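Local coordinates for protein peptide amidase (Stenotrophomonas maltophilia, PDB 1M22) that probably hydrolyses amide bonds as a serine-dependent peptide amidase of the amidase signature family, at residues N135-A147 and K360-V372. Sequence-based numbering, arbitrary orientation.
Sequences NFRGNDSISGWSA and KQELGLFGQELLV
The R137 guanidinium grips G367 O side-on: NE and NH2 both donate to it, each at 3.0 Å and from above the same face of the carbonyl plane. NH1 bonds to E362 O at 2.8 Å, with a weak second bond from NH2 to the same oxygen, and NH1 also forms a salt bridge with E362 OE1. Together the bonds to G367 O and E362 O restrict the head group's rotation. The bend at chi3 (78°) turns it so that NE and NH2 meet G367 O while NH1 and NH2 reach E362 O. L363 CD2 lies over one guanidinium face; on the other side is the F366 ring, an off-centre cation-pi contact with planes 39° apart. F366 is thereby sandwiched, since S141 CA sits over the centre of its opposite face, 3.6 Å from the centroid. The ring's CE1 also meets W145 CE3 obliquely, while L365 CD1 covers the five-membered ring of W145 at 3.6 Å from its centroid and touches I142 CD1.

These contacts, centred about 20 Å from the chain centre and outside the eleven-stranded mixed sheet of the amidase fold, tie the loop joining helices 359-362 and 369-375 to the chain after helix 132-135. W145 closes the type II turn 142-145 and starts strand 145-146. The side chain of N135 is about 4 Å from that of the active-site S165; its OD1 accepts a very short bond (2.5 Å) from S141 OG, in the carbonyl plane and on a lone pair.

At the start of helix 369-375, L371 N and, weakly, L370 N donate to R137 O. E369 OE1 accepts from N139 N at 2.9 Å, met from above the carboxylate plane, and a water links E369 OE2 to N139 O and G367 N. The carboxylate of E362 has a further partner in L101 N, and E132 forms a second salt bridge with R137 NH1.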
loop_
_atom_site.group_PDB
_atom_site.type_symbol
_atom_site.label_atom_id
_atom_site.label_comp_id
_atom_site.label_asym_id
_atom_site.label_seq_id
_atom_site.Cartn_x
_atom_site.Cartn_y
_atom_site.Cartn_z
ATOM N N ASN A 135 2.257 -2.540 12.085
ATOM C CA ASN A 135 3.625 -2.765 12.534
ATOM C C ASN A 135 4.198 -1.687 13.446
ATOM O O ASN A 135 5.408 -1.461 13.463
ATOM C CB ASN A 135 4.563 -2.997 11.341
ATOM C CG ASN A 135 5.869 -3.649 11.757
ATOM O OD1 ASN A 135 5.891 -4.479 12.666
ATOM N ND2 ASN A 135 6.960 -3.286 11.093
ATOM N N PHE A 136 3.338 -1.019 14.205
ATOM C CA PHE A 136 3.840 -0.026 15.144
ATOM C C PHE A 136 3.458 -0.457 16.556
ATOM O O PHE A 136 2.945 0.337 17.343
ATOM C CB PHE A 136 3.280 1.370 14.855
ATOM C CG PHE A 136 4.158 2.476 15.367
ATOM C CD1 PHE A 136 5.357 2.769 14.728
ATOM C CD2 PHE A 136 3.816 3.186 16.511
ATOM C CE1 PHE A 136 6.208 3.756 15.221
ATOM C CE2 PHE A 136 4.662 4.179 17.015
ATOM C CZ PHE A 136 5.861 4.462 16.366
ATOM N N ARG A 137 3.709 -1.724 16.875
ATOM C CA ARG A 137 3.379 -2.241 18.197
ATOM C C ARG A 137 4.603 -2.607 19.023
ATOM O O ARG A 137 4.744 -2.146 20.155
ATOM C CB ARG A 137 2.470 -3.466 18.096
ATOM C CG ARG A 137 1.757 -3.762 19.408
ATOM C CD ARG A 137 1.149 -5.147 19.438
ATOM N NE ARG A 137 2.145 -6.182 19.698
ATOM C CZ ARG A 137 1.859 -7.477 19.772
ATOM N NH1 ARG A 137 0.612 -7.887 19.597
ATOM N NH2 ARG A 137 2.815 -8.360 20.040
ATOM N N GLY A 138 5.488 -3.433 18.471
ATOM C CA GLY A 138 6.664 -3.827 19.233
ATOM C C GLY A 138 7.931 -4.084 18.441
ATOM O O GLY A 138 7.933 -4.009 17.211
ATOM N N ASN A 139 9.015 -4.379 19.158
ATOM C CA ASN A 139 10.305 -4.671 18.537
ATOM C C ASN A 139 10.327 -6.126 18.076
ATOM O O ASN A 139 9.593 -6.959 18.602
ATOM C CB ASN A 139 11.462 -4.459 19.525
ATOM C CG ASN A 139 11.518 -3.050 20.080
ATOM O OD1 ASN A 139 11.254 -2.079 19.374
ATOM N ND2 ASN A 139 11.889 -2.932 21.351
ATOM N N ASP A 140 11.178 -6.427 17.100
ATOM C CA ASP A 140 11.302 -7.784 16.572
ATOM C C ASP A 140 9.955 -8.359 16.158
ATOM O O ASP A 140 9.672 -9.539 16.373
ATOM C CB ASP A 140 11.944 -8.713 17.609
ATOM C CG ASP A 140 13.297 -8.219 18.074
ATOM O OD1 ASP A 140 14.086 -7.745 17.231
ATOM O OD2 ASP A 140 13.578 -8.316 19.287
ATOM N N SER A 141 9.124 -7.518 15.556
ATOM C CA SER A 141 7.808 -7.944 15.108
ATOM C C SER A 141 7.908 -8.877 13.906
ATOM O O SER A 141 8.936 -8.934 13.231
ATOM C CB SER A 141 6.974 -6.725 14.733
ATOM O OG SER A 141 7.595 -6.025 13.672
ATOM N N ILE A 142 6.828 -9.609 13.650
ATOM C CA ILE A 142 6.764 -10.534 12.526
ATOM C C ILE A 142 5.838 -9.934 11.470
ATOM O O ILE A 142 4.648 -9.730 11.711
ATOM C CB ILE A 142 6.209 -11.904 12.967
ATOM C CG1 ILE A 142 7.079 -12.483 14.089
ATOM C CG2 ILE A 142 6.172 -12.859 11.778
ATOM C CD1 ILE A 142 6.523 -13.748 14.701
ATOM N N SER A 143 6.389 -9.638 10.299
ATOM C CA SER A 143 5.598 -9.047 9.227
ATOM C C SER A 143 4.439 -9.937 8.805
ATOM O O SER A 143 4.595 -11.151 8.647
ATOM C CB SER A 143 6.482 -8.766 8.010
ATOM O OG SER A 143 7.464 -7.792 8.311
ATOM N N GLY A 144 3.270 -9.330 8.634
ATOM C CA GLY A 144 2.109 -10.084 8.203
ATOM C C GLY A 144 1.364 -10.843 9.282
ATOM O O GLY A 144 0.432 -11.586 8.977
ATOM N N TRP A 145 1.764 -10.669 10.537
ATOM C CA TRP A 145 1.092 -11.352 11.635
ATOM C C TRP A 145 0.241 -10.419 12.485
ATOM O O TRP A 145 0.632 -9.287 12.767
ATOM C CB TRP A 145 2.103 -12.027 12.570
ATOM C CG TRP A 145 1.433 -12.703 13.748
ATOM C CD1 TRP A 145 0.944 -13.978 13.792
ATOM C CD2 TRP A 145 1.082 -12.097 15.002
ATOM N NE1 TRP A 145 0.306 -14.201 14.990
ATOM C CE2 TRP A 145 0.374 -13.065 15.751
ATOM C CE3 TRP A 145 1.293 -10.829 15.563
ATOM C CZ2 TRP A 145 -0.124 -12.804 17.033
ATOM C CZ3 TRP A 145 0.795 -10.570 16.841
ATOM C CH2 TRP A 145 0.094 -11.557 17.558
ATOM N N SER A 146 -0.928 -10.907 12.887
ATOM C CA SER A 146 -1.803 -10.170 13.789
ATOM C C SER A 146 -2.533 -11.224 14.620
ATOM O O SER A 146 -2.683 -12.369 14.188
ATOM C CB SER A 146 -2.796 -9.277 13.031
ATOM O OG SER A 146 -3.832 -10.022 12.425
ATOM N N ALA A 147 -2.968 -10.850 15.815
ATOM C CA ALA A 147 -3.655 -11.802 16.675
ATOM C C ALA A 147 -4.995 -12.236 16.092
ATOM O O ALA A 147 -5.377 -13.402 16.194
ATOM C CB ALA A 147 -3.859 -11.200 18.060
ATOM N N LYS A 360 -1.386 -14.004 26.426
ATOM C CA LYS A 360 -1.285 -15.296 25.757
ATOM C C LYS A 360 -1.607 -15.217 24.265
ATOM O O LYS A 360 -0.949 -15.862 23.448
ATOM C CB LYS A 360 -2.212 -16.313 26.434
ATOM C CG LYS A 360 -2.367 -17.626 25.674
ATOM C CD LYS A 360 -1.029 -18.302 25.420
ATOM C CE LYS A 360 -1.205 -19.562 24.584
ATOM N NZ LYS A 360 0.097 -20.206 24.258
ATOM N N GLN A 361 -2.611 -14.422 23.910
ATOM C CA GLN A 361 -3.011 -14.290 22.512
ATOM C C GLN A 361 -2.334 -13.138 21.776
ATOM O O GLN A 361 -2.157 -13.196 20.558
ATOM C CB GLN A 361 -4.530 -14.101 22.405
ATOM C CG GLN A 361 -5.375 -15.249 22.940
ATOM C CD GLN A 361 -5.306 -15.378 24.449
ATOM O OE1 GLN A 361 -5.467 -14.397 25.176
ATOM N NE2 GLN A 361 -5.077 -16.596 24.928
ATOM N N GLU A 362 -1.951 -12.100 22.510
ATOM C CA GLU A 362 -1.342 -10.921 21.897
ATOM C C GLU A 362 0.172 -10.758 21.997
ATOM O O GLU A 362 0.802 -10.257 21.065
ATOM C CB GLU A 362 -1.992 -9.657 22.468
ATOM C CG GLU A 362 -3.431 -9.418 22.031
ATOM C CD GLU A 362 -3.541 -8.960 20.588
ATOM O OE1 GLU A 362 -2.492 -8.846 19.915
ATOM O OE2 GLU A 362 -4.679 -8.714 20.134
ATOM N N LEU A 363 0.759 -11.172 23.114
ATOM C CA LEU A 363 2.193 -10.993 23.316
ATOM C C LEU A 363 3.017 -12.278 23.351
ATOM O O LEU A 363 4.044 -12.338 24.025
ATOM C CB LEU A 363 2.416 -10.202 24.609
ATOM C CG LEU A 363 1.590 -8.916 24.738
ATOM C CD1 LEU A 363 1.806 -8.305 26.111
ATOM C CD2 LEU A 363 1.976 -7.932 23.641
ATOM N N GLY A 364 2.582 -13.289 22.609
ATOM C CA GLY A 364 3.299 -14.551 22.590
ATOM C C GLY A 364 4.491 -14.617 21.649
ATOM O O GLY A 364 5.449 -15.342 21.916
ATOM N N LEU A 365 4.443 -13.867 20.551
ATOM C CA LEU A 365 5.533 -13.871 19.579
ATOM C C LEU A 365 6.522 -12.730 19.803
ATOM O O LEU A 365 7.730 -12.907 19.653
ATOM C CB LEU A 365 4.966 -13.805 18.160
ATOM C CG LEU A 365 4.089 -14.995 17.756
ATOM C CD1 LEU A 365 3.533 -14.773 16.358
ATOM C CD2 LEU A 365 4.906 -16.280 17.807
ATOM N N PHE A 366 6.002 -11.557 20.147
ATOM C CA PHE A 366 6.830 -10.390 20.433
ATOM C C PHE A 366 6.041 -9.431 21.322
ATOM O O PHE A 366 4.848 -9.628 21.543
ATOM C CB PHE A 366 7.304 -9.692 19.145
ATOM C CG PHE A 366 6.198 -9.286 18.216
ATOM C CD1 PHE A 366 5.614 -10.214 17.359
ATOM C CD2 PHE A 366 5.750 -7.969 18.188
ATOM C CE1 PHE A 366 4.596 -9.835 16.482
ATOM C CE2 PHE A 366 4.733 -7.581 17.314
ATOM C CZ PHE A 366 4.157 -8.515 16.461
ATOM N N GLY A 367 6.706 -8.398 21.826
ATOM C CA GLY A 367 6.051 -7.469 22.732
ATOM C C GLY A 367 5.298 -6.284 22.160
ATOM O O GLY A 367 4.831 -6.306 21.017
ATOM N N GLN A 368 5.171 -5.246 22.982
ATOM C CA GLN A 368 4.473 -4.024 22.596
ATOM C C GLN A 368 5.278 -2.798 23.020
ATOM O O GLN A 368 4.723 -1.798 23.484
ATOM C CB GLN A 368 3.070 -3.994 23.217
ATOM C CG GLN A 368 3.034 -3.987 24.743
ATOM C CD GLN A 368 1.616 -3.984 25.286
ATOM O OE1 GLN A 368 0.680 -3.572 24.602
ATOM N NE2 GLN A 368 1.450 -4.428 26.529
ATOM N N GLU A 369 6.591 -2.881 22.826
ATOM C CA GLU A 369 7.512 -1.810 23.191
ATOM C C GLU A 369 7.238 -0.457 22.542
ATOM O O GLU A 369 7.461 0.582 23.160
ATOM C CB GLU A 369 8.954 -2.231 22.888
ATOM C CG GLU A 369 9.398 -3.485 23.634
ATOM C CD GLU A 369 9.244 -4.761 22.820
ATOM O OE1 GLU A 369 8.386 -4.814 21.916
ATOM O OE2 GLU A 369 9.981 -5.731 23.097
ATOM N N LEU A 370 6.769 -0.456 21.298
ATOM C CA LEU A 370 6.486 0.806 20.624
ATOM C C LEU A 370 5.259 1.480 21.231
ATOM O O LEU A 370 5.216 2.704 21.349
ATOM C CB LEU A 370 6.307 0.589 19.117
ATOM C CG LEU A 370 7.591 0.157 18.399
ATOM C CD1 LEU A 370 7.286 -0.113 16.933
ATOM C CD2 LEU A 370 8.657 1.240 18.531
ATOM N N LEU A 371 4.264 0.684 21.619
ATOM C CA LEU A 371 3.072 1.244 22.249
ATOM C C LEU A 371 3.486 1.888 23.569
ATOM O O LEU A 371 3.066 2.996 23.892
ATOM C CB LEU A 371 2.033 0.158 22.540
ATOM C CG LEU A 371 1.480 -0.669 21.378
ATOM C CD1 LEU A 371 0.318 -1.510 21.881
ATOM C CD2 LEU A 371 1.012 0.249 20.251
ATOM N N VAL A 372 4.317 1.173 24.323
ATOM C CA VAL A 372 4.795 1.652 25.612
ATOM C C VAL A 372 5.608 2.935 25.471
ATOM O O VAL A 372 5.410 3.883 26.226
ATOM C CB VAL A 372 5.643 0.563 26.311
ATOM C CG1 VAL A 372 6.306 1.125 27.567
ATOM C CG2 VAL A 372 4.750 -0.622 26.675
HETATM O O HOH W 1 9.474 -7.695 21.192
HETATM O O HOH W 2 10.256 -12.116 17.407
#